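Local coordinates for capsid protein (Infectious hypodermal and hematopoietic necrosis virus, PDB 3N7X) that builds the icosahedral capsid of a shrimp-infecting densovirus from sixty copies of a beta-barrel subunit and binds calcium ions, at residues D63-D67 against D277-L281; Y190-I194 against R267-K272; Y55-D59 against L71-P75; V124-L130 against E139-F143; M120-P125 against M203-D207. One frame throughout, in Å; residues are numbered along the deposited sequence.

Contact 1 (D63-D67 against D277-L281)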
# COMPACT_ATOMS: atom_id res chain seq x y z
N ASP A 63 65.32 90.16 9.62
CA ASP A 63 66.41 90.99 10.11
C ASP A 63 65.76 92.37 10.10
O ASP A 63 65.86 93.11 9.12
CB ASP A 63 67.58 90.97 9.14
CG ASP A 63 68.83 91.60 9.72
OD1 ASP A 63 68.71 92.58 10.49
OD2 ASP A 63 69.95 91.12 9.40
N GLY A 64 65.06 92.70 11.18
CA GLY A 64 64.36 93.97 11.22
C GLY A 64 62.93 93.70 10.79
O GLY A 64 62.32 92.73 11.23
N ASN A 65 62.38 94.54 9.92
CA ASN A 65 61.02 94.34 9.46
C ASN A 65 60.89 93.07 8.64
O ASN A 65 61.81 92.70 7.91
CB ASN A 65 60.55 95.54 8.64
CG ASN A 65 60.36 96.77 9.49
OD1 ASN A 65 60.49 96.72 10.72
ND2 ASN A 65 60.04 97.89 8.85
N PHE A 66 59.74 92.41 8.75
CA PHE A 66 59.51 91.18 8.02
C PHE A 66 59.67 91.37 6.52
O PHE A 66 59.32 92.42 5.98
CB PHE A 66 58.08 90.66 8.24
CG PHE A 66 57.76 90.31 9.67
CD1 PHE A 66 58.68 89.64 10.47
CD2 PHE A 66 56.50 90.61 10.19
CE1 PHE A 66 58.35 89.26 11.77
CE2 PHE A 66 56.16 90.23 11.49
CZ PHE A 66 57.08 89.55 12.28
N ASP A 67 60.20 90.35 5.86
CA ASP A 67 60.34 90.36 4.40
C ASP A 67 60.21 88.90 3.97
O ASP A 67 60.01 88.02 4.80
CB ASP A 67 61.68 90.95 3.95
CG ASP A 67 62.87 90.12 4.37
OD1 ASP A 67 62.87 88.88 4.17
OD2 ASP A 67 63.84 90.71 4.90
N ASP A 277 52.06 96.66 13.64
CA ASP A 277 52.96 96.16 14.68
C ASP A 277 53.44 94.76 14.29
O ASP A 277 52.67 93.96 13.76
CB ASP A 277 52.22 96.09 16.01
CG ASP A 277 51.79 97.46 16.52
OD1 ASP A 277 52.63 98.15 17.13
OD2 ASP A 277 50.63 97.85 16.29
N GLU A 278 54.71 94.46 14.54
CA GLU A 278 55.26 93.15 14.21
C GLU A 278 55.69 92.44 15.48
O GLU A 278 56.51 92.95 16.25
CB GLU A 278 56.44 93.27 13.25
CG GLU A 278 56.09 93.98 11.94
CD GLU A 278 57.20 93.90 10.90
OE1 GLU A 278 58.31 93.41 11.22
OE2 GLU A 278 56.95 94.33 9.74
N LEU A 279 55.14 91.25 15.72
CA LEU A 279 55.50 90.50 16.91
C LEU A 279 56.85 89.81 16.76
O LEU A 279 57.33 89.59 15.65
CB LEU A 279 54.43 89.44 17.21
CG LEU A 279 53.01 89.94 17.50
CD1 LEU A 279 52.14 88.76 17.89
CD2 LEU A 279 53.04 90.97 18.62
N LYS A 280 57.46 89.50 17.89
CA LYS A 280 58.75 88.82 17.90
C LYS A 280 58.48 87.42 18.44
O LYS A 280 58.52 87.18 19.65
CB LYS A 280 59.75 89.55 18.80
CG LYS A 280 60.03 90.98 18.38
CD LYS A 280 61.20 91.58 19.17
CE LYS A 280 61.38 93.07 18.87
NZ LYS A 280 60.22 93.87 19.37
N LEU A 281 58.19 86.50 17.52
CA LEU A 281 57.89 85.13 17.89
C LEU A 281 58.92 84.15 17.35
O LEU A 281 59.62 84.44 16.38
CB LEU A 281 56.50 84.75 17.37
CG LEU A 281 55.32 85.66 17.74
CD1 LEU A 281 54.06 85.12 17.09
CD2 LEU A 281 55.16 85.72 19.26
O HOH W 1 60.05 92.59 12.87
O HOH W 2 57.46 94.26 6.96
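Glu278 lays its carboxylate flat over the Phe66 ring and takes the backbone N-H of the same residue, tying together two loops of the capsid beta-barrel: the one joining strands 45-59 and 70-74, and the one leading into strand 281-296. The bond from Phe66 N to Glu278 OE1 is 3.0 Å long with 153° at the hydrogen, and it reaches OE1 on the syn side, somewhat out of the carboxylate plane. Ring and carboxylate planes differ by only 5°. Glu278 CD lies 3.4 Å from Phe66 CD2, so the acid stacks toward the rim of the ring. The two side chains run past each other in opposite directions, which puts the aliphatic Glu278 CB 3.5 Å from Phe66 CE2. Extension of the glutamate chain beyond CG (chi2 -170°) carries its head this far. At the ring edge, Phe66 CZ meets the carbonyl Leu279 O at 3.4 Å, near the ring plane. One water donates to both Gly64 O and Glu278 OE1, so OE1 is gripped by an amide and a water; this hydration would be expected to favour the ionised acid. In the next shell, Phe66 also packs on Ala60 and Pro270, Asn62 ND2 bonds to Gly64 O, and Leu279 pairs by backbone with Ile271. Leu279 also packs on Leu126 of a neighbouring subunit, placing this loop pair beside an interface. A second water fixes the other oxygen, donating to Glu278 OE2 at 2.8 Å and to Phe66 O at 2.8 Å.

Contact 2 (Y190-I194 against R267-K272). With CA (calcium ion), chain B.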
# COMPACT_ATOMS: atom_id res chain seq x y z
N TYR A 190 56.84 90.46 2.73
CA TYR A 190 56.96 89.26 3.55
C TYR A 190 55.97 88.15 3.21
O TYR A 190 56.14 87.02 3.67
CB TYR A 190 56.87 89.63 5.04
CG TYR A 190 55.46 89.80 5.56
CD1 TYR A 190 54.56 90.66 4.94
CD2 TYR A 190 55.04 89.11 6.70
CE1 TYR A 190 53.27 90.83 5.43
CE2 TYR A 190 53.75 89.27 7.21
CZ TYR A 190 52.87 90.13 6.57
OH TYR A 190 51.59 90.29 7.07
N GLU A 191 54.96 88.46 2.41
CA GLU A 191 53.97 87.45 2.03
C GLU A 191 54.40 86.64 0.81
O GLU A 191 53.72 85.70 0.41
CB GLU A 191 52.60 88.09 1.74
CG GLU A 191 51.72 88.28 2.97
CD GLU A 191 50.32 88.81 2.65
OE1 GLU A 191 49.74 88.40 1.63
OE2 GLU A 191 49.80 89.62 3.45
N ASP A 192 55.54 86.99 0.22
CA ASP A 192 55.99 86.29 -0.98
C ASP A 192 56.01 84.77 -0.87
O ASP A 192 55.51 84.07 -1.76
CB ASP A 192 57.37 86.79 -1.40
CG ASP A 192 57.65 86.55 -2.87
OD1 ASP A 192 56.86 87.06 -3.71
OD2 ASP A 192 58.64 85.86 -3.20
N PRO A 193 56.57 84.22 0.22
CA PRO A 193 56.62 82.77 0.37
C PRO A 193 55.26 82.06 0.28
O PRO A 193 55.14 81.05 -0.41
CB PRO A 193 57.28 82.59 1.73
CG PRO A 193 58.20 83.77 1.81
CD PRO A 193 57.30 84.89 1.31
N ILE A 194 54.25 82.60 0.95
CA ILE A 194 52.93 81.96 0.91
C ILE A 194 52.21 82.18 -0.42
O ILE A 194 51.26 81.48 -0.74
CB ILE A 194 52.00 82.44 2.06
CG1 ILE A 194 51.62 83.91 1.86
CG2 ILE A 194 52.69 82.22 3.40
CD1 ILE A 194 50.68 84.44 2.93
N ARG A 267 60.01 78.88 8.56
CA ARG A 267 60.06 80.19 9.20
C ARG A 267 58.86 80.27 10.13
O ARG A 267 57.77 79.79 9.79
CB ARG A 267 59.99 81.33 8.19
CG ARG A 267 58.60 81.65 7.67
CD ARG A 267 58.61 82.91 6.82
NE ARG A 267 57.28 83.23 6.30
CZ ARG A 267 57.00 84.29 5.55
NH1 ARG A 267 57.96 85.14 5.22
NH2 ARG A 267 55.76 84.49 5.13
N MET A 268 59.05 80.84 11.31
CA MET A 268 57.94 81.00 12.23
C MET A 268 57.03 81.96 11.47
O MET A 268 57.52 82.88 10.82
CB MET A 268 58.43 81.61 13.54
CG MET A 268 57.37 81.71 14.63
SD MET A 268 56.93 80.16 15.49
CE MET A 268 57.84 78.98 14.59
N SER A 269 55.72 81.73 11.51
CA SER A 269 54.80 82.61 10.79
C SER A 269 54.94 84.05 11.28
O SER A 269 54.74 84.34 12.46
CB SER A 269 53.37 82.11 10.96
OG SER A 269 52.52 82.70 10.00
N PRO A 270 55.29 84.98 10.38
CA PRO A 270 55.46 86.40 10.71
C PRO A 270 54.14 87.11 10.98
O PRO A 270 53.39 87.42 10.06
CB PRO A 270 56.18 86.95 9.48
CG PRO A 270 55.57 86.14 8.37
CD PRO A 270 55.56 84.74 8.95
N ILE A 271 53.87 87.38 12.25
CA ILE A 271 52.62 88.03 12.65
C ILE A 271 52.64 89.56 12.69
O ILE A 271 53.37 90.16 13.48
CB ILE A 271 52.18 87.54 14.05
CG1 ILE A 271 52.23 86.02 14.12
CG2 ILE A 271 50.77 88.04 14.35
CD1 ILE A 271 51.36 85.32 13.11
N LYS A 272 51.82 90.17 11.84
CA LYS A 272 51.69 91.63 11.80
C LYS A 272 50.32 91.95 12.37
O LYS A 272 49.36 91.21 12.15
CB LYS A 272 51.73 92.16 10.37
CG LYS A 272 53.10 92.37 9.80
CD LYS A 272 53.03 93.15 8.49
CE LYS A 272 54.40 93.27 7.85
NZ LYS A 272 54.39 93.99 6.54
CA CA B . 48.11 91.12 3.72
O HOH W 3 56.27 93.21 3.79
O HOH W 4 49.35 91.18 5.79
O HOH W 5 47.69 90.05 1.60
O HOH W 6 47.00 92.49 5.32
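Next to a calcium site between capsid subunits, Tyr190 is held by Arg267, Pro270 and Lys272 at the point where strand 264-268 of the barrel gives way to a loop. Arg267 turns its guanidinium end-on to a single acceptor: NH1 lies 3.0 Å and NH2 2.9 Å from Tyr190 O, with the oxygen in the guanidinium plane. Extended from CG to NE, the arginine is sandwiched between Pro270 CG over one face and Pro193 CG over the other, while NE forms a salt bridge with Glu150. Lys272 lies over one face of the Tyr190 ring, its CE 3.8 Å from the centroid in a CH-pi contact and its NZ 4.0 Å away as an off-centre cation-pi partner. Pro270 comes in at the rim, CG 3.4 Å from Tyr190 CD2, and Pro270 O approaches the ring edge in plane. Tyr55 and Gln176 of a neighbouring subunit supply backbone oxygens to the same calcium ion as Glu191. Tyr190 OH hydrogen-bonds a water of the metal's coordination shell, and Glu191 OE2 binds the calcium ion directly at 2.3 Å.

Contact 3 (Y55-D59 against L71-P75). With CA (calcium ion), chain C.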
# COMPACT_ATOMS: atom_id res chain seq x y z
N TYR A 55 67.96 69.79 19.01
CA TYR A 55 67.05 70.89 19.32
C TYR A 55 67.21 71.91 18.21
O TYR A 55 68.35 72.27 17.85
CB TYR A 55 67.39 71.60 20.62
CG TYR A 55 67.31 70.81 21.90
CD1 TYR A 55 66.21 70.01 22.20
CD2 TYR A 55 68.33 70.91 22.86
CE1 TYR A 55 66.12 69.33 23.41
CE2 TYR A 55 68.25 70.24 24.07
CZ TYR A 55 67.14 69.45 24.35
OH TYR A 55 67.08 68.80 25.56
N PHE A 56 66.10 72.40 17.67
CA PHE A 56 66.13 73.42 16.63
C PHE A 56 65.30 74.61 17.10
O PHE A 56 64.29 74.43 17.79
CB PHE A 56 65.55 72.91 15.31
CG PHE A 56 66.39 71.87 14.62
CD1 PHE A 56 67.75 71.75 14.88
CD2 PHE A 56 65.82 71.04 13.64
CE1 PHE A 56 68.54 70.83 14.19
CE2 PHE A 56 66.60 70.12 12.94
CZ PHE A 56 67.96 70.01 13.21
N GLU A 57 65.72 75.81 16.72
CA GLU A 57 64.98 77.02 17.08
C GLU A 57 64.72 77.79 15.79
O GLU A 57 65.53 77.73 14.86
CB GLU A 57 65.78 77.90 18.04
CG GLU A 57 66.12 77.26 19.37
CD GLU A 57 67.37 76.40 19.29
OE1 GLU A 57 68.34 76.83 18.63
OE2 GLU A 57 67.39 75.30 19.90
N PHE A 58 63.61 78.50 15.74
CA PHE A 58 63.25 79.26 14.54
C PHE A 58 62.57 80.57 14.89
O PHE A 58 61.90 80.68 15.92
CB PHE A 58 62.26 78.47 13.68
CG PHE A 58 62.76 77.13 13.23
CD1 PHE A 58 63.67 77.04 12.18
CD2 PHE A 58 62.30 75.97 13.83
CE1 PHE A 58 64.11 75.79 11.73
CE2 PHE A 58 62.73 74.72 13.39
CZ PHE A 58 63.64 74.63 12.34
N ASP A 59 62.72 81.56 14.01
CA ASP A 59 62.04 82.83 14.17
C ASP A 59 61.47 83.12 12.78
O ASP A 59 61.46 82.24 11.93
CB ASP A 59 62.99 83.95 14.62
CG ASP A 59 64.13 84.20 13.66
OD1 ASP A 59 64.02 83.82 12.47
OD2 ASP A 59 65.13 84.80 14.10
N LEU A 71 64.51 81.76 4.26
CA LEU A 71 63.80 80.68 4.92
C LEU A 71 64.87 79.73 5.45
O LEU A 71 65.96 79.64 4.88
CB LEU A 71 62.90 79.93 3.93
CG LEU A 71 61.66 80.66 3.39
CD1 LEU A 71 60.99 79.80 2.32
CD2 LEU A 71 60.70 80.96 4.53
N TYR A 72 64.57 79.05 6.55
CA TYR A 72 65.53 78.09 7.08
C TYR A 72 65.40 76.87 6.20
O TYR A 72 64.31 76.52 5.77
CB TYR A 72 65.20 77.70 8.52
CG TYR A 72 65.36 78.81 9.52
CD1 TYR A 72 64.32 79.70 9.78
CD2 TYR A 72 66.56 78.97 10.22
CE1 TYR A 72 64.46 80.72 10.72
CE2 TYR A 72 66.71 79.98 11.16
CZ TYR A 72 65.66 80.85 11.40
OH TYR A 72 65.82 81.86 12.34
N CYS A 73 66.53 76.22 5.93
CA CYS A 73 66.51 75.03 5.10
C CYS A 73 67.00 73.82 5.89
O CYS A 73 67.94 73.93 6.67
CB CYS A 73 67.39 75.23 3.87
SG CYS A 73 67.61 73.75 2.85
N LEU A 74 66.35 72.68 5.70
CA LEU A 74 66.76 71.45 6.35
C LEU A 74 67.03 70.43 5.25
O LEU A 74 66.11 69.81 4.72
CB LEU A 74 65.67 70.92 7.29
CG LEU A 74 65.98 69.56 7.94
CD1 LEU A 74 67.36 69.58 8.58
CD2 LEU A 74 64.92 69.24 8.97
N PRO A 75 68.31 70.27 4.87
CA PRO A 75 68.72 69.34 3.82
C PRO A 75 68.79 67.89 4.29
O PRO A 75 69.87 67.38 4.58
CB PRO A 75 70.07 69.89 3.40
CG PRO A 75 70.64 70.34 4.71
CD PRO A 75 69.46 71.03 5.39
CA CA C . 70.67 72.87 18.07
O HOH W 7 69.86 74.19 19.93
O HOH W 8 69.82 74.96 17.30
O HOH W 9 71.34 70.72 17.22
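Tyr72 is met on two sides by two consecutive residues, Phe58 and Asp59: Phe58 drives an edge into its ring face, and Asp59 takes its hydroxyl. The Phe58-Tyr72 pair is a T-shaped stack, planes 79° apart and centroids 5.1 Å apart, with Phe58 CD1 3.6 Å from Tyr72 CG. Tyr72 OH donates to Asp59 OD1 over 2.7 Å, yet it reaches that oxygen from well above the carboxylate plane. Asp59 can offer OD1 this way because its CG sits between the backbone N and the carbonyl carbon (chi1 60°), swinging the acid back toward the facing strand. OD1 has a second donor in the backbone N of Ala61, so two donors grip OD1. Further along, Phe56 CE2 touches Leu74 CD2 loosely at 4.4 Å. At the far end of strand 55-59, Tyr55 O binds a calcium ion at 2.4 Å, and two waters of that ion donate to the carboxylate of Glu57, a second-sphere contact that probably helps hold those waters in place. The two strands run antiparallel at 155° with axes 8.8 Å apart, too far for direct pairing: strand 45-59 bonds to strand 281-296 in one sheet, strand 70-74 lies between strands 264-268 and 179-182 in the other, and Phe56, Phe58, Tyr72 and Leu74 pack between these two sheets of the barrel.

Contact 4 (V124-L130 against E139-F143)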
# COMPACT_ATOMS: atom_id res chain seq x y z
N VAL A 124 57.72 74.25 21.22
CA VAL A 124 57.53 75.16 22.35
C VAL A 124 57.61 76.58 21.80
O VAL A 124 58.69 77.07 21.48
CB VAL A 124 58.63 74.98 23.41
CG1 VAL A 124 58.44 75.99 24.53
CG2 VAL A 124 58.58 73.56 23.97
N PRO A 125 56.46 77.25 21.66
CA PRO A 125 56.39 78.63 21.14
C PRO A 125 57.05 79.65 22.07
O PRO A 125 56.91 79.58 23.29
CB PRO A 125 54.88 78.87 21.00
CG PRO A 125 54.33 77.49 20.77
CD PRO A 125 55.11 76.67 21.77
N LEU A 126 57.75 80.61 21.47
CA LEU A 126 58.45 81.63 22.23
C LEU A 126 58.13 83.04 21.75
O LEU A 126 57.72 83.24 20.61
CB LEU A 126 59.96 81.42 22.10
CG LEU A 126 60.49 80.06 22.54
CD1 LEU A 126 61.90 79.88 22.02
CD2 LEU A 126 60.45 79.96 24.06
N MET A 127 58.33 84.02 22.63
CA MET A 127 58.09 85.42 22.27
C MET A 127 59.03 86.35 23.02
O MET A 127 59.58 86.00 24.07
CB MET A 127 56.64 85.82 22.55
CG MET A 127 56.24 85.75 24.01
SD MET A 127 54.49 86.16 24.18
CE MET A 127 54.36 86.53 25.96
N LYS A 128 59.23 87.54 22.46
CA LYS A 128 60.09 88.54 23.06
C LYS A 128 59.38 89.88 22.89
O LYS A 128 59.94 90.84 22.39
CB LYS A 128 61.45 88.56 22.36
CG LYS A 128 62.55 89.30 23.12
CD LYS A 128 63.89 89.10 22.44
CE LYS A 128 65.04 89.65 23.27
NZ LYS A 128 66.37 89.32 22.66
N ASP A 129 58.12 89.91 23.30
CA ASP A 129 57.33 91.12 23.19
C ASP A 129 57.08 91.80 24.53
O ASP A 129 56.63 92.94 24.57
CB ASP A 129 55.99 90.82 22.50
CG ASP A 129 56.17 90.39 21.06
OD1 ASP A 129 56.97 91.04 20.34
OD2 ASP A 129 55.53 89.40 20.64
N LEU A 130 57.38 91.11 25.62
CA LEU A 130 57.21 91.67 26.96
C LEU A 130 58.43 92.51 27.31
O LEU A 130 59.56 92.18 26.95
CB LEU A 130 57.04 90.57 28.00
CG LEU A 130 55.74 89.77 27.91
CD1 LEU A 130 55.72 88.71 29.00
CD2 LEU A 130 54.55 90.71 28.05
N GLU A 139 62.99 87.48 26.44
CA GLU A 139 62.39 86.25 25.94
C GLU A 139 61.58 85.53 27.02
O GLU A 139 61.98 85.48 28.18
CB GLU A 139 63.50 85.31 25.44
CG GLU A 139 63.02 84.23 24.49
CD GLU A 139 63.26 84.59 23.03
OE1 GLU A 139 63.12 85.78 22.68
OE2 GLU A 139 63.57 83.68 22.23
N THR A 140 60.44 84.98 26.62
CA THR A 140 59.59 84.23 27.54
C THR A 140 58.77 83.22 26.76
O THR A 140 58.76 83.21 25.52
CB THR A 140 58.56 85.12 28.29
OG1 THR A 140 57.65 85.69 27.35
CG2 THR A 140 59.26 86.22 29.06
N LEU A 141 58.07 82.36 27.48
CA LEU A 141 57.19 81.41 26.84
C LEU A 141 56.08 82.28 26.26
O LEU A 141 55.97 83.47 26.59
CB LEU A 141 56.60 80.44 27.86
CG LEU A 141 57.55 79.41 28.46
CD1 LEU A 141 56.89 78.77 29.66
CD2 LEU A 141 57.92 78.37 27.41
N THR A 142 55.26 81.69 25.42
CA THR A 142 54.18 82.41 24.80
C THR A 142 52.93 82.30 25.70
O THR A 142 52.83 81.37 26.51
CB THR A 142 53.97 81.81 23.41
OG1 THR A 142 53.04 82.61 22.68
CG2 THR A 142 53.46 80.40 23.51
N PHE A 143 51.99 83.25 25.60
CA PHE A 143 50.76 83.23 26.41
C PHE A 143 49.84 82.06 26.08
O PHE A 143 49.23 81.47 26.98
CB PHE A 143 49.92 84.49 26.21
CG PHE A 143 50.52 85.74 26.77
CD1 PHE A 143 51.17 85.72 28.00
CD2 PHE A 143 50.37 86.95 26.09
CE1 PHE A 143 51.67 86.91 28.55
CE2 PHE A 143 50.86 88.13 26.63
CZ PHE A 143 51.50 88.12 27.87
O HOH W 10 58.25 88.23 25.88
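Met127 sets its methyl group over the centre of the Phe143 ring: CE lies 3.6 Å from the centroid and 6° off the ring normal, a CH-pi contact. The sulfur stands higher above the same face, SD 4.7 Å from the centroid, which makes this a Met-aromatic contact as well. The chain gets there by running extended beyond CG after a first torsion (chi1 63°) that wedges CG between the backbone N and the carbonyl carbon. The Leu130 and Phe143 side chains run toward each other, Leu130 CD2 near Phe143 CZ, on the same side of the ring as the methionine methyl. Thr140 shares the methionine's face of the sheet, and its OG1 donates to Leu141 O while receiving a bond from a water that also accepts from Leu130 N. Met127, Leu130, Thr140 and Leu141 belong to the beta hairpin of strands 111-131 and 137-141; Phe143 lies in the loop just after it. The hydrogen-bonded pair is Met127 with Thr140, joined by Met127 N to Thr140 O at 3.0 Å and Thr140 N to Met127 O at 2.9 Å. Leu126 and Leu141 form the neighbouring non-hydrogen-bonded pair with diverging side chains. Beyond them Pro125 CB presses on Thr142 CG2 at 3.3 Å, and Val124 CG1 meets Leu141 CD2 at 3.8 Å. Glu139 crosses Lys128 at about a right angle, its chain bent at chi2 so that OE1 lies against the aliphatic part of the lysine, 3.3 Å from Lys128 CB. Phe143 also meets Phe143 of two neighbouring subunits edge to face, consistent with a three-fold meeting point.

Contact 5 (M120-P125 against M203-D207)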
# COMPACT_ATOMS: atom_id res chain seq x y z
N MET A 120 60.02 66.08 13.54
CA MET A 120 60.10 67.21 14.45
C MET A 120 58.85 67.16 15.30
O MET A 120 57.76 66.90 14.78
CB MET A 120 60.17 68.52 13.68
CG MET A 120 61.41 68.67 12.82
SD MET A 120 61.57 70.33 12.11
CE MET A 120 60.22 70.33 10.90
N HIS A 121 59.00 67.38 16.60
CA HIS A 121 57.86 67.35 17.49
C HIS A 121 58.11 68.18 18.74
O HIS A 121 59.14 68.84 18.86
CB HIS A 121 57.56 65.90 17.91
CG HIS A 121 58.67 65.24 18.68
ND1 HIS A 121 59.71 64.57 18.07
CD2 HIS A 121 58.90 65.15 20.01
CE1 HIS A 121 60.53 64.10 18.99
NE2 HIS A 121 60.06 64.43 20.18
N SER A 122 57.14 68.16 19.65
CA SER A 122 57.24 68.86 20.92
C SER A 122 57.57 70.34 20.80
O SER A 122 58.39 70.86 21.56
CB SER A 122 58.29 68.18 21.78
OG SER A 122 57.96 66.83 22.00
N MET A 123 56.93 71.03 19.87
CA MET A 123 57.19 72.45 19.70
C MET A 123 56.86 73.28 20.94
O MET A 123 55.87 73.03 21.62
CB MET A 123 56.38 73.01 18.54
CG MET A 123 56.52 74.51 18.40
SD MET A 123 55.49 75.17 17.11
CE MET A 123 56.31 74.47 15.66
N VAL A 124 57.72 74.25 21.22
CA VAL A 124 57.53 75.16 22.35
C VAL A 124 57.61 76.58 21.80
O VAL A 124 58.69 77.07 21.48
CB VAL A 124 58.63 74.98 23.41
CG1 VAL A 124 58.44 75.99 24.53
CG2 VAL A 124 58.58 73.56 23.97
N PRO A 125 56.46 77.25 21.66
CA PRO A 125 56.39 78.63 21.14
C PRO A 125 57.05 79.65 22.07
O PRO A 125 56.91 79.58 23.29
CB PRO A 125 54.88 78.87 21.00
CG PRO A 125 54.33 77.49 20.77
CD PRO A 125 55.11 76.67 21.77
N MET A 203 52.97 73.84 11.58
CA MET A 203 53.34 72.98 12.68
C MET A 203 53.10 73.75 13.96
O MET A 203 53.55 74.89 14.10
CB MET A 203 54.80 72.57 12.61
CG MET A 203 55.20 71.69 13.80
SD MET A 203 56.94 71.24 13.81
CE MET A 203 57.03 70.14 15.27
N ARG A 204 52.39 73.14 14.90
CA ARG A 204 52.12 73.78 16.17
C ARG A 204 52.26 72.78 17.30
O ARG A 204 52.56 71.60 17.07
CB ARG A 204 50.72 74.41 16.18
CG ARG A 204 49.70 73.66 15.36
CD ARG A 204 48.29 74.20 15.59
NE ARG A 204 48.07 75.56 15.09
CZ ARG A 204 48.16 75.92 13.81
NH1 ARG A 204 48.50 75.02 12.90
NH2 ARG A 204 47.89 77.17 13.44
N THR A 205 52.08 73.25 18.53
CA THR A 205 52.19 72.39 19.69
C THR A 205 51.40 71.10 19.49
O THR A 205 50.27 71.13 18.99
CB THR A 205 51.68 73.11 20.95
OG1 THR A 205 50.36 73.61 20.70
CG2 THR A 205 52.59 74.27 21.31
N GLY A 206 52.00 69.98 19.85
CA GLY A 206 51.33 68.70 19.71
C GLY A 206 51.53 68.00 18.37
O GLY A 206 51.32 66.80 18.27
N ASP A 207 51.94 68.74 17.35
CA ASP A 207 52.14 68.14 16.04
C ASP A 207 53.43 67.35 15.96
O ASP A 207 54.36 67.55 16.74
CB ASP A 207 52.20 69.20 14.93
CG ASP A 207 50.86 69.84 14.65
OD1 ASP A 207 49.83 69.31 15.12
OD2 ASP A 207 50.84 70.86 13.92
O HOH W 11 54.62 66.75 19.42
O HOH W 12 54.78 70.05 18.01
O HOH W 13 54.22 70.53 21.86
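Met123 and Met203 interleave because both swing CG opposite the backbone N (chi1 175° and 178°) and then part ways: Met203 stays extended to its methyl, whereas Met123 folds at chi3 (-68°). The fold tucks Met123 CE against the other methionine, 3.5 Å from Met203 CG and 3.2 Å from Met203 O, while the two chains slide past each other in opposite directions. The straight Met203 chain carries its own CE the other way, to 3.4 Å from Met120 O and also close to Met120 CB. At the other end of the contact Thr205 turns its CG2 inward: it lies 3.5 Å from Met123 O and 3.5 Å from Pro125 CD, the Thr205 and Pro125 side chains crossing at about a right angle. The facing loop is a type II beta turn from Arg204 to Asp207, closed by Asp207 N to Arg204 O. Asp207 OD2 reinforces it by accepting from Arg204 N at 2.9 Å, the donor lying above the carboxylate plane. This turn connects strand 199-203 to strand 208-214, and strand 111-131 passes alongside it; Ser122, facing away, bonds through OG to Gln202 of a neighbouring subunit. No direct hydrogen bond crosses between segments 120-125 and 203-207. Three waters do the work instead: one joins Ser122 N to Asp207 O, another lies among Met123 N, Arg204 O and Asp207 O, and the third links Met123 O to Gly206 N. The contact thus combines apolar methionine packing with three bridging waters that give backbone N and O atoms their partners.

Along the chain, contact 3 closes before contacts 2, 4 and 5 open, while the long span of contact 1 encloses contacts 2, 4 and 5 and interlocks with contact 3. Contacts 4 and 5 share Val124 and Pro125 on strand 111-131, their centres 14 Å apart. Contacts 1 and 2, with centres 9 Å apart, touch through Leu279 and Ile271. Met268 N and Asp59 O connect contact 2 to contact 3, and strands 264-268 and 70-74 are neighbours in one sheet. Lys280 joins contact 1 to Lys128 of contact 4. All five touch neighbouring subunits, consistent with this end of the barrel and its loops taking part in shell assembly.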